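Local coordinates for protein erythromycin C-12 hydroxylase (Saccharopolyspora erythraea, PDB 2JJN) that hydroxylates the macrolactone ring of erythromycin D at C-12 as a heme-dependent monooxygenase, giving erythromycin C in antibiotic biosynthesis, at residues 277-282 and 358-363. The protein carries 2 engineered substitutions. Sequence-based numbering, arbitrary orientation. Where two conformers were deposited one is given.
Sequences IVEEVL and LARLEN. With HEM (protoporphyrin IX containing Fe), chain B.
R360 grips the carboxylate of E279 side-on, using NE and one terminal nitrogen, so that each carboxylate oxygen receives its own bond. NE of R360 reaches OE2 of E279 at 2.8 Å, and its NH2 reaches OE1 of E279 at 3.0 Å. Both oxygens lie near the guanidinium plane, yet the two flat groups are turned 49° apart: NH2 meets OE1 on its syn side but well out of the carboxylate plane, and NE comes to OE2 from above that plane. The arginine runs extended from CG to NE, whereas the glutamate bends at chi2 (-51°), and the two chains cross at about a right angle. Q343 also donates to OE1. Alongside, CG1 of V278 rests 4.3 Å from CB of N363, whose ND2 turns back to O of A359 (2.9 Å) and shares that carbonyl with its own backbone N from the opposite face. The salt bridge and the V278-N363 contact join helix 274-284, carrying the ExxR sequence E280-R283 of P450s, to helix 356-374, the L helix that follows C353, the axial ligand of the heme iron. L282, L358 and A359 touch the heme periphery, CB of A359 lying 3.6 Å from heme CAB. Helix 228-259 packs against N363, and helices 115-127 and 142-152 against L358.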
# COMPACT_ATOMS: atom_id res chain seq x y z
N ILE A 277 17.21 2.89 2.58
CA ILE A 277 16.89 1.47 2.36
C ILE A 277 15.38 1.34 2.16
O ILE A 277 14.92 0.64 1.22
CB ILE A 277 17.31 0.61 3.56
CG1 ILE A 277 18.83 0.42 3.52
CG2 ILE A 277 16.59 -0.76 3.56
CD1 ILE A 277 19.40 -0.21 4.83
N VAL A 278 14.60 2.04 2.97
CA VAL A 278 13.13 1.97 2.85
C VAL A 278 12.69 2.49 1.46
O VAL A 278 11.89 1.88 0.80
CB VAL A 278 12.45 2.73 3.99
CG1 VAL A 278 10.94 2.79 3.75
CG2 VAL A 278 12.71 2.02 5.28
N GLU A 279 13.25 3.62 1.01
CA GLU A 279 12.88 4.15 -0.28
C GLU A 279 13.25 3.18 -1.40
O GLU A 279 12.51 3.02 -2.35
CB GLU A 279 13.59 5.50 -0.54
CG GLU A 279 13.06 6.62 0.30
CD GLU A 279 11.54 6.74 0.22
OE1 GLU A 279 10.98 7.08 -0.87
OE2 GLU A 279 10.92 6.52 1.28
N GLU A 280 14.42 2.56 -1.31
CA GLU A 280 14.86 1.68 -2.39
C GLU A 280 14.04 0.37 -2.42
O GLU A 280 13.75 -0.18 -3.49
CB GLU A 280 16.36 1.40 -2.29
CG GLU A 280 16.95 0.53 -3.39
CD GLU A 280 16.89 1.09 -4.82
OE1 GLU A 280 16.21 2.12 -5.07
OE2 GLU A 280 17.55 0.45 -5.69
N VAL A 281 13.66 -0.15 -1.25
CA VAL A 281 12.73 -1.31 -1.27
C VAL A 281 11.38 -0.90 -1.83
O VAL A 281 10.78 -1.64 -2.62
CB VAL A 281 12.59 -1.96 0.12
CG1 VAL A 281 11.53 -3.12 0.02
CG2 VAL A 281 13.96 -2.49 0.61
N LEU A 282 10.90 0.29 -1.49
CA LEU A 282 9.67 0.76 -2.11
C LEU A 282 9.78 0.80 -3.63
O LEU A 282 8.85 0.43 -4.31
CB LEU A 282 9.34 2.18 -1.62
CG LEU A 282 8.54 2.23 -0.32
CD1 LEU A 282 8.66 3.63 0.29
CD2 LEU A 282 7.02 1.87 -0.54
N LEU A 358 3.56 8.43 7.38
CA LEU A 358 3.34 7.40 8.40
C LEU A 358 3.95 6.06 7.97
O LEU A 358 4.57 5.37 8.77
CB LEU A 358 1.86 7.26 8.71
CG LEU A 358 1.49 6.15 9.72
CD1 LEU A 358 2.29 6.42 11.05
CD2 LEU A 358 0.01 6.17 9.98
N ALA A 359 3.75 5.70 6.71
CA ALA A 359 4.37 4.49 6.15
C ALA A 359 5.88 4.52 6.33
O ALA A 359 6.52 3.51 6.76
CB ALA A 359 4.04 4.42 4.64
N ARG A 360 6.49 5.65 6.00
CA ARG A 360 7.93 5.79 6.11
C ARG A 360 8.36 5.70 7.57
O ARG A 360 9.45 5.14 7.84
CB ARG A 360 8.42 7.11 5.49
CG ARG A 360 8.39 7.03 3.96
CD ARG A 360 8.61 8.43 3.37
NE ARG A 360 8.85 8.29 1.92
CZ ARG A 360 8.39 9.12 0.98
NH1 ARG A 360 7.59 10.11 1.32
NH2 ARG A 360 8.72 8.90 -0.32
N LEU A 361 7.57 6.29 8.46
CA LEU A 361 7.93 6.30 9.90
C LEU A 361 7.80 4.88 10.48
O LEU A 361 8.72 4.40 11.20
CB LEU A 361 7.00 7.28 10.62
CG LEU A 361 7.24 7.36 12.13
CD1 LEU A 361 8.66 7.82 12.49
CD2 LEU A 361 6.15 8.29 12.74
N GLU A 362 6.71 4.22 10.19
CA GLU A 362 6.53 2.88 10.72
C GLU A 362 7.62 1.92 10.24
O GLU A 362 8.15 1.13 11.02
CB GLU A 362 5.17 2.33 10.31
CG GLU A 362 4.00 3.14 10.87
CD GLU A 362 2.67 2.42 10.69
OE1 GLU A 362 1.64 3.08 10.45
OE2 GLU A 362 2.64 1.19 10.76
N ASN A 363 8.00 2.04 8.97
CA ASN A 363 8.98 1.07 8.46
C ASN A 363 10.41 1.44 8.88
O ASN A 363 11.25 0.54 9.10
CB ASN A 363 8.81 0.93 6.94
CG ASN A 363 7.66 0.05 6.62
OD1 ASN A 363 7.83 -1.17 6.61
ND2 ASN A 363 6.49 0.64 6.43
CHA HEM B . -3.07 6.64 -1.84
CHB HEM B . 0.61 3.43 -1.79
CHC HEM B . 0.66 3.63 3.05
CHD HEM B . -3.49 6.16 3.02
C1A HEM B . -2.03 5.80 -2.21
C2A HEM B . -1.64 5.52 -3.59
C3A HEM B . -0.64 4.63 -3.58
C4A HEM B . -0.36 4.30 -2.19
CMA HEM B . 0.08 4.01 -4.80
CAA HEM B . -2.25 6.17 -4.84
CBA HEM B . -3.53 5.47 -5.27
CGA HEM B . -4.01 5.93 -6.65
O1A HEM B . -3.35 6.81 -7.28
O2A HEM B . -5.09 5.42 -7.07
C1B HEM B . 0.95 3.22 -0.45
C2B HEM B . 2.07 2.43 -0.00
C3B HEM B . 2.09 2.49 1.35
C4B HEM B . 0.96 3.33 1.74
CMB HEM B . 2.98 1.71 -1.02
CAB HEM B . 3.02 1.82 2.38
CBB HEM B . 4.27 1.63 2.09
C1C HEM B . -0.45 4.33 3.46
C2C HEM B . -0.82 4.59 4.84
C3C HEM B . -1.97 5.29 4.84
C4C HEM B . -2.36 5.51 3.44
CMC HEM B . 0.04 4.10 6.04
CAC HEM B . -2.82 5.79 6.02
CBC HEM B . -2.29 6.28 7.14
C1D HEM B . -3.73 6.47 1.71
C2D HEM B . -4.87 7.21 1.29
C3D HEM B . -4.74 7.38 -0.19
C4D HEM B . -3.53 6.71 -0.55
CMD HEM B . -6.03 7.75 2.19
CAD HEM B . -5.71 8.08 -1.15
CBD HEM B . -5.31 9.56 -1.37
CGD HEM B . -6.19 10.18 -2.40
O1D HEM B . -6.92 9.48 -3.12
O2D HEM B . -6.16 11.43 -2.49
NA HEM B . -1.20 5.05 -1.36
NB HEM B . 0.24 3.73 0.63
NC HEM B . -1.43 4.89 2.66
ND HEM B . -2.93 6.18 0.58
FE HEM B . -1.22 5.08 0.62
O HOH W 1 -2.47 3.26 0.47